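Local coordinates for protein cytochrome c (PDB 6RTE) that oxidises dihydro-heme d1 to heme d1 in the biosynthesis of that cofactor, joining a heme c domain to an eight-bladed beta-propeller, at residues A[225-229]-A[279-283]; A[184-190]-A[495-501]; A[373-377]-A[401-405]; A[415-419]-A[448-454]. All coordinates share one frame; numbering follows the deposited sequence.

Interaction 1: A[225-229]-A[279-283]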
loop_
_atom_site.group_PDB
_atom_site.type_symbol
_atom_site.label_atom_id
_atom_site.label_comp_id
_atom_site.label_asym_id
_atom_site.label_seq_id
_atom_site.Cartn_x
_atom_site.Cartn_y
_atom_site.Cartn_z
ATOM N N LEU A 225 -3.165 -3.976 -4.917
ATOM C CA LEU A 225 -3.135 -4.988 -5.962
ATOM C C LEU A 225 -1.987 -5.940 -5.702
ATOM O O LEU A 225 -1.117 -5.694 -4.863
ATOM C CB LEU A 225 -3.032 -4.362 -7.365
ATOM C CG LEU A 225 -1.845 -3.466 -7.712
ATOM C CD1 LEU A 225 -0.547 -4.246 -7.864
ATOM C CD2 LEU A 225 -2.182 -2.721 -9.001
ATOM N N ALA A 226 -2.004 -7.047 -6.436
ATOM C CA ALA A 226 -1.005 -8.094 -6.310
ATOM C C ALA A 226 -0.749 -8.638 -7.708
ATOM O O ALA A 226 -1.624 -8.598 -8.576
ATOM C CB ALA A 226 -1.464 -9.205 -5.349
ATOM N N VAL A 227 0.478 -9.094 -7.924
ATOM C CA VAL A 227 0.916 -9.662 -9.202
ATOM C C VAL A 227 1.231 -11.130 -8.975
ATOM O O VAL A 227 1.902 -11.485 -7.996
ATOM C CB VAL A 227 2.132 -8.903 -9.758
ATOM C CG1 VAL A 227 2.579 -9.468 -11.138
ATOM C CG2 VAL A 227 1.813 -7.404 -9.854
ATOM N N SER A 228 0.739 -11.987 -9.865
ATOM C CA SER A 228 0.985 -13.421 -9.717
ATOM C C SER A 228 2.462 -13.703 -9.897
ATOM O O SER A 228 3.180 -12.958 -10.579
ATOM C CB SER A 228 0.136 -14.225 -10.713
ATOM O OG SER A 228 0.405 -13.893 -12.075
ATOM N N ASP A 229 2.941 -14.780 -9.253
ATOM C CA ASP A 229 4.383 -15.031 -9.234
ATOM C C ASP A 229 4.906 -15.513 -10.578
ATOM O O ASP A 229 6.131 -15.501 -10.786
ATOM C CB ASP A 229 4.750 -16.042 -8.132
ATOM C CG ASP A 229 4.493 -17.484 -8.528
ATOM O OD1 ASP A 229 3.331 -17.939 -8.461
ATOM O OD2 ASP A 229 5.468 -18.178 -8.904
ATOM N N ARG A 279 2.421 -21.324 -3.269
ATOM C CA ARG A 279 1.107 -21.883 -3.544
ATOM C C ARG A 279 0.579 -21.492 -4.922
ATOM O O ARG A 279 -0.490 -21.969 -5.313
ATOM C CB ARG A 279 0.119 -21.431 -2.458
ATOM C CG ARG A 279 0.619 -21.692 -1.027
ATOM C CD ARG A 279 -0.353 -21.155 0.005
ATOM N NE ARG A 279 -1.626 -21.871 -0.028
ATOM C CZ ARG A 279 -1.884 -22.984 0.651
ATOM N NH1 ARG A 279 -3.072 -23.558 0.548
ATOM N NH2 ARG A 279 -0.963 -23.517 1.439
ATOM N N HIS A 280 1.311 -20.656 -5.664
ATOM C CA HIS A 280 0.860 -20.125 -6.949
ATOM C C HIS A 280 -0.593 -19.675 -6.878
ATOM O O HIS A 280 -1.434 -20.060 -7.691
ATOM C CB HIS A 280 1.058 -21.147 -8.056
ATOM C CG HIS A 280 2.453 -21.661 -8.131
ATOM N ND1 HIS A 280 3.532 -20.826 -8.323
ATOM C CD2 HIS A 280 2.956 -22.906 -7.979
ATOM C CE1 HIS A 280 4.645 -21.548 -8.314
ATOM N NE2 HIS A 280 4.319 -22.809 -8.105
ATOM N N SER A 281 -0.872 -18.825 -5.892
ATOM C CA SER A 281 -2.242 -18.405 -5.624
ATOM C C SER A 281 -2.245 -16.966 -5.150
ATOM O O SER A 281 -1.245 -16.456 -4.635
ATOM C CB SER A 281 -2.900 -19.289 -4.560
ATOM O OG SER A 281 -2.378 -18.971 -3.279
ATOM N N PHE A 282 -3.395 -16.316 -5.340
ATOM C CA PHE A 282 -3.718 -15.091 -4.630
ATOM C C PHE A 282 -4.491 -15.443 -3.361
ATOM O O PHE A 282 -5.292 -16.387 -3.347
ATOM C CB PHE A 282 -4.557 -14.152 -5.496
ATOM C CG PHE A 282 -3.814 -13.558 -6.666
ATOM C CD1 PHE A 282 -2.752 -12.689 -6.466
ATOM C CD2 PHE A 282 -4.211 -13.830 -7.964
ATOM C CE1 PHE A 282 -2.090 -12.116 -7.542
ATOM C CE2 PHE A 282 -3.551 -13.257 -9.052
ATOM C CZ PHE A 282 -2.492 -12.402 -8.833
ATOM N N VAL A 283 -4.253 -14.671 -2.299
ATOM C CA VAL A 283 -4.994 -14.784 -1.049
ATOM C C VAL A 283 -5.678 -13.440 -0.808
ATOM O O VAL A 283 -5.041 -12.388 -0.943
ATOM C CB VAL A 283 -4.078 -15.156 0.129
ATOM C CG1 VAL A 283 -4.858 -15.149 1.428
ATOM C CG2 VAL A 283 -3.409 -16.530 -0.091
#
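H280 donates from ND1 to D229 OD1 out of an unusual, left-handed backbone, in which it and S281 together face A276 and make a G1 beta bulge. The setting is the boundary between two neighbouring blades of the beta-propeller, where the innermost strand 221-227 of one blade ends beside strand 281-286 of the next. The bond is nearly straight, 2.9 Å from ND1 to OD1 with an angle of 173° at the hydrogen. OD1 lies almost in the imidazole plane and is met on its syn side, the two flat groups being turned only 25° from each other. Y297 OH also binds OD1, so two donors grip this one oxygen.

Deeper in, F282 fills the space between the strands. Its CG is anti to the carbonyl carbon (chi1 -69°), which swings the ring from its own strand over to 226-228. CE1 rests 3.7 Å from A226 CB, and the carbonyl carbon of V227 sits at the ring edge, near its plane. W233, L235 and Y297 also pack on this ring, so the phenyl is enclosed by both blades. S228 OG turns to D230 and the W233 amide; the S228 backbone N comes 3.4 Å from F282 CZ, and S228 CB 3.7 Å from the same F282 CZ.

Interaction 2: A[184-190]-A[495-501]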
loop_
_atom_site.group_PDB
_atom_site.type_symbol
_atom_site.label_atom_id
_atom_site.label_comp_id
_atom_site.label_asym_id
_atom_site.label_seq_id
_atom_site.Cartn_x
_atom_site.Cartn_y
_atom_site.Cartn_z
ATOM N N PRO A 184 4.009 -0.189 -4.626
ATOM C CA PRO A 184 4.067 -0.806 -5.951
ATOM C C PRO A 184 4.406 -2.285 -5.873
ATOM O O PRO A 184 5.073 -2.746 -4.946
ATOM C CB PRO A 184 5.198 -0.033 -6.644
ATOM C CG PRO A 184 6.117 0.314 -5.524
ATOM C CD PRO A 184 5.235 0.580 -4.326
ATOM N N LYS A 185 3.973 -3.021 -6.896
ATOM C CA LYS A 185 4.366 -4.409 -7.072
ATOM C C LYS A 185 5.143 -4.560 -8.376
ATOM O O LYS A 185 4.978 -3.779 -9.320
ATOM C CB LYS A 185 3.151 -5.344 -7.080
ATOM C CG LYS A 185 2.319 -5.297 -5.788
ATOM C CD LYS A 185 3.082 -5.859 -4.583
ATOM C CE LYS A 185 2.125 -6.148 -3.423
ATOM N NZ LYS A 185 1.418 -4.932 -2.956
ATOM N N PHE A 186 5.986 -5.591 -8.421
ATOM C CA PHE A 186 6.883 -5.817 -9.530
ATOM C C PHE A 186 6.543 -7.116 -10.244
ATOM O O PHE A 186 6.019 -8.065 -9.646
ATOM C CB PHE A 186 8.345 -5.872 -9.051
ATOM C CG PHE A 186 8.850 -4.580 -8.473
ATOM C CD1 PHE A 186 8.688 -4.296 -7.126
ATOM C CD2 PHE A 186 9.496 -3.649 -9.275
ATOM C CE1 PHE A 186 9.165 -3.102 -6.582
ATOM C CE2 PHE A 186 9.977 -2.451 -8.744
ATOM C CZ PHE A 186 9.824 -2.181 -7.400
ATOM N N SER A 187 6.848 -7.147 -11.531
ATOM C CA SER A 187 6.916 -8.404 -12.246
ATOM C C SER A 187 8.032 -9.279 -11.660
ATOM O O SER A 187 8.954 -8.772 -11.020
ATOM C CB SER A 187 7.170 -8.142 -13.721
ATOM O OG SER A 187 8.394 -7.448 -13.890
ATOM N N PRO A 188 7.971 -10.593 -11.884
ATOM C CA PRO A 188 8.978 -11.499 -11.282
ATOM C C PRO A 188 10.424 -11.168 -11.635
ATOM O O PRO A 188 11.308 -11.390 -10.805
ATOM C CB PRO A 188 8.582 -12.874 -11.840
ATOM C CG PRO A 188 7.094 -12.764 -12.068
ATOM C CD PRO A 188 6.859 -11.337 -12.519
ATOM N N ASP A 189 10.693 -10.681 -12.844
ATOM C CA ASP A 189 12.037 -10.301 -13.251
ATOM C C ASP A 189 12.385 -8.862 -12.872
ATOM O O ASP A 189 13.504 -8.418 -13.141
ATOM C CB ASP A 189 12.205 -10.483 -14.767
ATOM C CG ASP A 189 11.265 -9.590 -15.581
ATOM O OD1 ASP A 189 10.492 -8.797 -14.986
ATOM O OD2 ASP A 189 11.297 -9.680 -16.826
ATOM N N GLY A 190 11.453 -8.126 -12.282
ATOM C CA GLY A 190 11.733 -6.789 -11.816
ATOM C C GLY A 190 11.707 -5.717 -12.876
ATOM O O GLY A 190 12.039 -4.568 -12.574
ATOM N N TYR A 495 11.129 1.353 -2.786
ATOM C CA TYR A 495 11.033 -0.079 -3.038
ATOM C C TYR A 495 12.174 -0.491 -3.944
ATOM O O TYR A 495 12.258 -0.041 -5.090
ATOM C CB TYR A 495 9.669 -0.412 -3.649
ATOM C CG TYR A 495 8.545 0.102 -2.777
ATOM C CD1 TYR A 495 8.116 1.421 -2.867
ATOM C CD2 TYR A 495 7.948 -0.713 -1.827
ATOM C CE1 TYR A 495 7.119 1.908 -2.056
ATOM C CE2 TYR A 495 6.941 -0.232 -1.007
ATOM C CZ TYR A 495 6.529 1.080 -1.126
ATOM O OH TYR A 495 5.521 1.574 -0.319
ATOM N N ASN A 496 13.062 -1.330 -3.407
ATOM C CA ASN A 496 14.254 -1.790 -4.111
ATOM C C ASN A 496 13.892 -3.015 -4.935
ATOM O O ASN A 496 13.446 -4.026 -4.385
ATOM C CB ASN A 496 15.363 -2.108 -3.108
ATOM C CG ASN A 496 16.664 -2.517 -3.785
ATOM O OD1 ASN A 496 16.932 -3.708 -3.981
ATOM N ND2 ASN A 496 17.475 -1.529 -4.150
ATOM N N VAL A 497 14.080 -2.922 -6.259
ATOM C CA VAL A 497 13.760 -4.032 -7.157
ATOM C C VAL A 497 14.344 -5.338 -6.625
ATOM O O VAL A 497 13.633 -6.337 -6.449
ATOM C CB VAL A 497 14.281 -3.745 -8.579
ATOM C CG1 VAL A 497 14.155 -4.990 -9.455
ATOM C CG2 VAL A 497 13.549 -2.574 -9.201
ATOM N N GLY A 498 15.656 -5.349 -6.390
ATOM C CA GLY A 498 16.328 -6.579 -6.001
ATOM C C GLY A 498 15.721 -7.216 -4.769
ATOM O O GLY A 498 15.492 -8.422 -4.726
ATOM N N ASN A 499 15.445 -6.407 -3.742
ATOM C CA ASN A 499 14.890 -6.969 -2.518
ATOM C C ASN A 499 13.432 -7.374 -2.685
ATOM O O ASN A 499 12.990 -8.344 -2.061
ATOM C CB ASN A 499 15.050 -5.970 -1.374
ATOM C CG ASN A 499 16.485 -5.838 -0.927
ATOM O OD1 ASN A 499 17.253 -6.791 -1.010
ATOM N ND2 ASN A 499 16.860 -4.657 -0.466
ATOM N N LYS A 500 12.675 -6.676 -3.534
ATOM C CA LYS A 500 11.261 -7.002 -3.686
ATOM C C LYS A 500 11.045 -8.290 -4.469
ATOM O O LYS A 500 10.069 -9.003 -4.219
ATOM C CB LYS A 500 10.507 -5.861 -4.375
ATOM C CG LYS A 500 10.571 -4.521 -3.667
ATOM C CD LYS A 500 10.203 -4.605 -2.205
ATOM C CE LYS A 500 8.806 -5.141 -2.025
ATOM N NZ LYS A 500 8.293 -4.809 -0.671
ATOM N N ILE A 501 11.920 -8.597 -5.432
ATOM C CA ILE A 501 11.766 -9.804 -6.242
ATOM C C ILE A 501 12.609 -10.972 -5.728
ATOM O O ILE A 501 12.482 -12.090 -6.257
ATOM C CB ILE A 501 12.108 -9.529 -7.723
ATOM C CG1 ILE A 501 13.618 -9.378 -7.928
ATOM C CG2 ILE A 501 11.385 -8.276 -8.210
ATOM C CD1 ILE A 501 14.024 -9.186 -9.385
HETATM O O HOH W 1 10.680 -12.924 -8.403
#
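F186 reaches from strand 183-186 to the C-terminal segment 495-501 at the seam where the propeller ring is closed. Strand 491-496, from the end of the chain, completes a blade whose other three strands come from 150-175, the "velcro" closure of beta-propellers. Starting at the root, F186 CB lies 4.0 Å from I501 CG2. The chi1 of -65° puts CG beside the backbone N and turns the ring to the short helix 497-501. Along one side, CD1 meets K500 CB and CE1 comes to 3.5 Å from K500 CG; along the other, CD2 and CE2 run past V497, with CE2 3.6 Å from V497 CG2. V497 CA sits over one ring face. At the tip, F186 CZ lies 4.0 Å from Y495 O.

Next to it P184 presses its CD onto the Y495 ring, 3.3 Å from the centroid and 16° off the normal, a close CH-pi contact centred over the face. The helix starts on N496, whose OD1 caps the N499 amide. Beyond F186 the chain makes a type I turn from S187 to G190, and the bare backbone of G190 lets V497 CG1 settle 3.8 Å from G190 CA. I501 leans on the same turn through CG2 and CD1. One water joins the turn to segment 495-501, donating to P188 O and to I501 O, each 2.9 Å away.

Interaction 3: A[373-377]-A[401-405]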
loop_
_atom_site.group_PDB
_atom_site.type_symbol
_atom_site.label_atom_id
_atom_site.label_comp_id
_atom_site.label_asym_id
_atom_site.label_seq_id
_atom_site.Cartn_x
_atom_site.Cartn_y
_atom_site.Cartn_z
ATOM N N ALA A 373 8.170 -10.560 14.589
ATOM C CA ALA A 373 8.044 -9.300 15.308
ATOM C C ALA A 373 7.062 -8.397 14.578
ATOM O O ALA A 373 7.040 -8.358 13.341
ATOM C CB ALA A 373 9.401 -8.599 15.437
ATOM N N THR A 374 6.245 -7.674 15.345
ATOM C CA THR A 374 5.229 -6.818 14.758
ATOM C C THR A 374 5.130 -5.484 15.484
ATOM O O THR A 374 5.160 -5.446 16.724
ATOM C CB THR A 374 3.852 -7.506 14.775
ATOM O OG1 THR A 374 2.876 -6.637 14.185
ATOM C CG2 THR A 374 3.432 -7.849 16.201
ATOM N N PRO A 375 5.010 -4.371 14.742
ATOM C CA PRO A 375 4.697 -3.087 15.383
ATOM C C PRO A 375 3.244 -3.043 15.835
ATOM O O PRO A 375 2.536 -4.048 15.713
ATOM C CB PRO A 375 4.988 -2.063 14.282
ATOM C CG PRO A 375 4.721 -2.808 13.010
ATOM C CD PRO A 375 5.115 -4.244 13.272
ATOM N N ASN A 376 2.780 -1.896 16.329
ATOM C CA ASN A 376 1.460 -1.806 16.947
ATOM C C ASN A 376 0.822 -0.457 16.645
ATOM O O ASN A 376 1.483 0.583 16.711
ATOM C CB ASN A 376 1.560 -2.018 18.464
ATOM C CG ASN A 376 0.218 -2.302 19.099
ATOM O OD1 ASN A 376 -0.625 -1.412 19.218
ATOM N ND2 ASN A 376 0.014 -3.545 19.517
ATOM N N ILE A 377 -0.478 -0.482 16.337
ATOM C CA ILE A 377 -1.164 0.708 15.843
ATOM C C ILE A 377 -1.584 1.632 16.988
ATOM O O ILE A 377 -1.536 2.861 16.850
ATOM C CB ILE A 377 -2.371 0.292 14.973
ATOM C CG1 ILE A 377 -1.879 -0.442 13.719
ATOM C CG2 ILE A 377 -3.212 1.505 14.590
ATOM C CD1 ILE A 377 -2.956 -0.724 12.676
ATOM N N PRO A 401 3.247 4.023 19.212
ATOM C CA PRO A 401 2.865 3.066 18.169
ATOM C C PRO A 401 3.579 3.366 16.862
ATOM O O PRO A 401 3.735 4.526 16.474
ATOM C CB PRO A 401 1.350 3.263 18.043
ATOM C CG PRO A 401 1.106 4.650 18.552
ATOM C CD PRO A 401 2.115 4.862 19.639
ATOM N N GLY A 402 4.021 2.299 16.191
ATOM C CA GLY A 402 4.678 2.395 14.909
ATOM C C GLY A 402 3.863 1.727 13.813
ATOM O O GLY A 402 2.780 1.185 14.050
ATOM N N PHE A 403 4.416 1.772 12.599
ATOM C CA PHE A 403 3.679 1.279 11.444
ATOM C C PHE A 403 4.516 0.402 10.517
ATOM O O PHE A 403 3.976 -0.514 9.888
ATOM C CB PHE A 403 3.101 2.454 10.647
ATOM C CG PHE A 403 2.017 2.055 9.688
ATOM C CD1 PHE A 403 0.707 1.910 10.125
ATOM C CD2 PHE A 403 2.302 1.812 8.357
ATOM C CE1 PHE A 403 -0.295 1.534 9.249
ATOM C CE2 PHE A 403 1.300 1.437 7.480
ATOM C CZ PHE A 403 0.002 1.300 7.929
ATOM N N PHE A 404 5.823 0.665 10.421
ATOM C CA PHE A 404 6.682 -0.008 9.458
ATOM C C PHE A 404 7.734 -0.860 10.159
ATOM O O PHE A 404 8.142 -0.575 11.289
ATOM C CB PHE A 404 7.388 0.999 8.540
ATOM C CG PHE A 404 6.451 1.804 7.694
ATOM C CD1 PHE A 404 5.816 1.230 6.604
ATOM C CD2 PHE A 404 6.204 3.138 7.985
ATOM C CE1 PHE A 404 4.950 1.968 5.821
ATOM C CE2 PHE A 404 5.335 3.884 7.209
ATOM C CZ PHE A 404 4.706 3.302 6.128
ATOM N N MET A 405 8.175 -1.898 9.454
ATOM C CA MET A 405 9.216 -2.796 9.936
ATOM C C MET A 405 9.922 -3.397 8.733
ATOM O O MET A 405 9.267 -3.828 7.778
ATOM C CB MET A 405 8.629 -3.898 10.822
ATOM C CG MET A 405 9.600 -4.447 11.853
ATOM S SD MET A 405 8.734 -5.007 13.329
ATOM C CE MET A 405 10.113 -5.500 14.355
HETATM O O HOH W 2 4.786 -0.615 17.639
#
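M405 and P375 carry most of the apolar contact between 373-377 and 401-405. The methionine chain is extended, with CG anti to the backbone N (chi1 -153°), and this carries its sulfur across to the proline, where SD lies 3.7 Å from P375 CD. The terminal methyl goes further, and M405 CE meets A373 CB at 3.4 Å, tighter than the usual carbon contact. I382, from the adjoining strand, touches both P375 and M405.

A second group sets side-chain carbon against backbone oxygen. The P375 ring lies along the loop, its CB 3.9 Å from G402 O and its CG near F403 O. In return P401 CB faces two carbonyl oxygens, 3.0 Å from N376 O and 3.1 Å from I377 O.

Polar contacts are sparse. N376 O and G402 O stand 3.0 Å apart, and as both are acceptors they cannot bond each other. A water bridges N376 N and G402 N, accepting weakly from each. The N376 side chain bonds away from 401-405: ND2 gives to S353 O, and OD1 takes the amides of S378 and R379.

This is the crossing typical of a beta-propeller: the connection leaving the outermost strand 391-397 of one blade returns over the end of strand 370-374 before entering the next blade as its innermost strand.

Interaction 4: A[415-419]-A[448-454]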
loop_
_atom_site.group_PDB
_atom_site.type_symbol
_atom_site.label_atom_id
_atom_site.label_comp_id
_atom_site.label_asym_id
_atom_site.label_seq_id
_atom_site.Cartn_x
_atom_site.Cartn_y
_atom_site.Cartn_z
ATOM N N TRP A 415 14.514 -2.725 11.690
ATOM C CA TRP A 415 14.357 -1.277 11.664
ATOM C C TRP A 415 12.870 -0.945 11.712
ATOM O O TRP A 415 12.112 -1.362 10.831
ATOM C CB TRP A 415 14.996 -0.685 10.404
ATOM C CG TRP A 415 16.453 -1.035 10.194
ATOM C CD1 TRP A 415 17.034 -2.271 10.302
ATOM C CD2 TRP A 415 17.505 -0.135 9.812
ATOM N NE1 TRP A 415 18.380 -2.190 10.027
ATOM C CE2 TRP A 415 18.692 -0.891 9.719
ATOM C CE3 TRP A 415 17.557 1.232 9.539
ATOM C CZ2 TRP A 415 19.914 -0.323 9.368
ATOM C CZ3 TRP A 415 18.774 1.797 9.195
ATOM C CH2 TRP A 415 19.935 1.022 9.114
ATOM N N THR A 416 12.455 -0.190 12.731
ATOM C CA THR A 416 11.050 0.180 12.886
ATOM C C THR A 416 10.978 1.630 13.368
ATOM O O THR A 416 11.964 2.371 13.323
ATOM C CB THR A 416 10.335 -0.808 13.819
ATOM O OG1 THR A 416 8.918 -0.600 13.745
ATOM C CG2 THR A 416 10.800 -0.637 15.261
ATOM N N ASP A 417 9.799 2.049 13.827
ATOM C CA ASP A 417 9.534 3.462 14.057
ATOM C C ASP A 417 8.456 3.624 15.123
ATOM O O ASP A 417 7.920 2.643 15.644
ATOM C CB ASP A 417 9.091 4.137 12.752
ATOM C CG ASP A 417 7.826 3.512 12.183
ATOM O OD1 ASP A 417 6.764 3.626 12.834
ATOM O OD2 ASP A 417 7.893 2.890 11.097
ATOM N N THR A 418 8.151 4.889 15.447
ATOM C CA THR A 418 6.951 5.254 16.201
ATOM C C THR A 418 6.157 6.246 15.353
ATOM O O THR A 418 5.707 7.295 15.839
ATOM C CB THR A 418 7.297 5.844 17.568
ATOM O OG1 THR A 418 7.880 7.140 17.405
ATOM C CG2 THR A 418 8.272 4.936 18.317
ATOM N N PHE A 419 6.006 5.889 14.073
ATOM C CA PHE A 419 5.370 6.721 13.053
ATOM C C PHE A 419 4.051 7.320 13.509
ATOM O O PHE A 419 3.714 8.443 13.114
ATOM C CB PHE A 419 5.176 5.841 11.801
ATOM C CG PHE A 419 4.741 6.581 10.563
ATOM C CD1 PHE A 419 5.665 7.249 9.772
ATOM C CD2 PHE A 419 3.412 6.549 10.151
ATOM C CE1 PHE A 419 5.270 7.907 8.615
ATOM C CE2 PHE A 419 3.011 7.206 8.995
ATOM C CZ PHE A 419 3.946 7.885 8.225
ATOM N N VAL A 448 8.189 13.787 11.014
ATOM C CA VAL A 448 7.784 12.389 11.010
ATOM C C VAL A 448 8.791 11.594 10.185
ATOM O O VAL A 448 9.025 11.885 9.007
ATOM C CB VAL A 448 6.351 12.235 10.480
ATOM C CG1 VAL A 448 6.171 13.017 9.206
ATOM C CG2 VAL A 448 6.009 10.764 10.258
ATOM N N ALA A 449 9.410 10.604 10.818
ATOM C CA ALA A 449 10.340 9.695 10.166
ATOM C C ALA A 449 9.718 8.308 10.133
ATOM O O ALA A 449 9.184 7.836 11.140
ATOM C CB ALA A 449 11.679 9.661 10.906
ATOM N N GLY A 450 9.778 7.654 8.978
ATOM C CA GLY A 450 9.201 6.332 8.875
ATOM C C GLY A 450 9.479 5.639 7.564
ATOM O O GLY A 450 9.629 6.288 6.531
ATOM N N HIS A 451 9.542 4.308 7.619
ATOM C CA HIS A 451 9.718 3.414 6.481
ATOM C C HIS A 451 11.172 3.311 6.043
ATOM O O HIS A 451 11.827 4.324 5.767
ATOM C CB HIS A 451 8.883 3.826 5.273
ATOM C CG HIS A 451 8.901 2.802 4.181
ATOM N ND1 HIS A 451 9.904 2.736 3.240
ATOM C CD2 HIS A 451 8.059 1.776 3.904
ATOM C CE1 HIS A 451 9.670 1.725 2.416
ATOM N NE2 HIS A 451 8.558 1.132 2.799
ATOM N N VAL A 452 11.660 2.080 5.940
ATOM C CA VAL A 452 13.055 1.791 5.637
ATOM C C VAL A 452 13.098 0.764 4.514
ATOM O O VAL A 452 12.367 -0.234 4.551
ATOM C CB VAL A 452 13.799 1.272 6.883
ATOM C CG1 VAL A 452 15.227 0.840 6.532
ATOM C CG2 VAL A 452 13.798 2.335 7.982
ATOM N N GLU A 453 13.937 1.019 3.516
ATOM C CA GLU A 453 14.252 0.055 2.467
ATOM C C GLU A 453 15.765 0.029 2.288
ATOM O O GLU A 453 16.433 1.047 2.481
ATOM C CB GLU A 453 13.560 0.417 1.144
ATOM C CG GLU A 453 13.704 -0.618 0.039
ATOM C CD GLU A 453 12.724 -1.763 0.173
ATOM O OE1 GLU A 453 12.130 -1.908 1.260
ATOM O OE2 GLU A 453 12.538 -2.507 -0.806
ATOM N N PHE A 454 16.298 -1.140 1.930
ATOM C CA PHE A 454 17.730 -1.329 1.740
ATOM C C PHE A 454 18.086 -1.447 0.261
ATOM O O PHE A 454 17.245 -1.768 -0.581
ATOM C CB PHE A 454 18.223 -2.594 2.465
ATOM C CG PHE A 454 18.011 -2.571 3.951
ATOM C CD1 PHE A 454 16.827 -3.038 4.499
ATOM C CD2 PHE A 454 19.000 -2.102 4.795
ATOM C CE1 PHE A 454 16.622 -3.022 5.864
ATOM C CE2 PHE A 454 18.807 -2.083 6.174
ATOM C CZ PHE A 454 17.615 -2.545 6.707
HETATM O O HOH W 3 9.378 7.392 13.958
#
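W415 and F454 form a T-shaped pair: the phenyl points its edge at the indole face, with planes at 88° and the five-membered ring centroid 4.8 Å from that of the phenyl. F454 CZ is the leading atom, displaced toward the rim and 3.4 Å from W415 NE1. The N-H itself is hydrogen-bonded to S411 OG. V452 comes in at about a right angle to the indole, its CG1 3.8 Å from W415 CE3, obliquely placed against the six-membered part.

At the other end F419 has CG anti to its backbone N (chi1 -170°), which throws the ring back across strand 449-454. CE1 meets V448 CG2 at 3.4 Å, CD1 lies 3.8 Å from G450 CA, and A449 O is at the ring edge, in plane. W466 adds an edge-to-face partner to F419. Between the two aromatic ends D417 makes an Asx turn, its OD1 accepting from F419 N at 2.7 Å, while a water links T418 N with A449 O.

With strands 413-417 and 449-454 running nearly antiparallel but sharing no backbone bond, this is the face-to-face packing of neighbouring beta-propeller blades.

In the fold
All four contacts belong to the cytochrome d1 type propeller and lie about 15 Å from the chain centre. Interactions 1 and 2 adjoin: P188 CG is 3.2 Å from D229 O, and K185 packs against V227. Interaction 2, whose loop encloses the other three, also reaches interaction 4, where E453 OE2 and N496 N are 2.9 Å apart, probably hydrogen-bonded. Interactions 3 and 4 are the closest pair, centres 10 Å apart. There D417 takes the F403 and F404 amides, and T416 OG1 lies 2.6 Å from F404 O. Interaction 1 stays about 14 Å from both, nearest atoms. The heme c pocket draws on residues between 46 and 198.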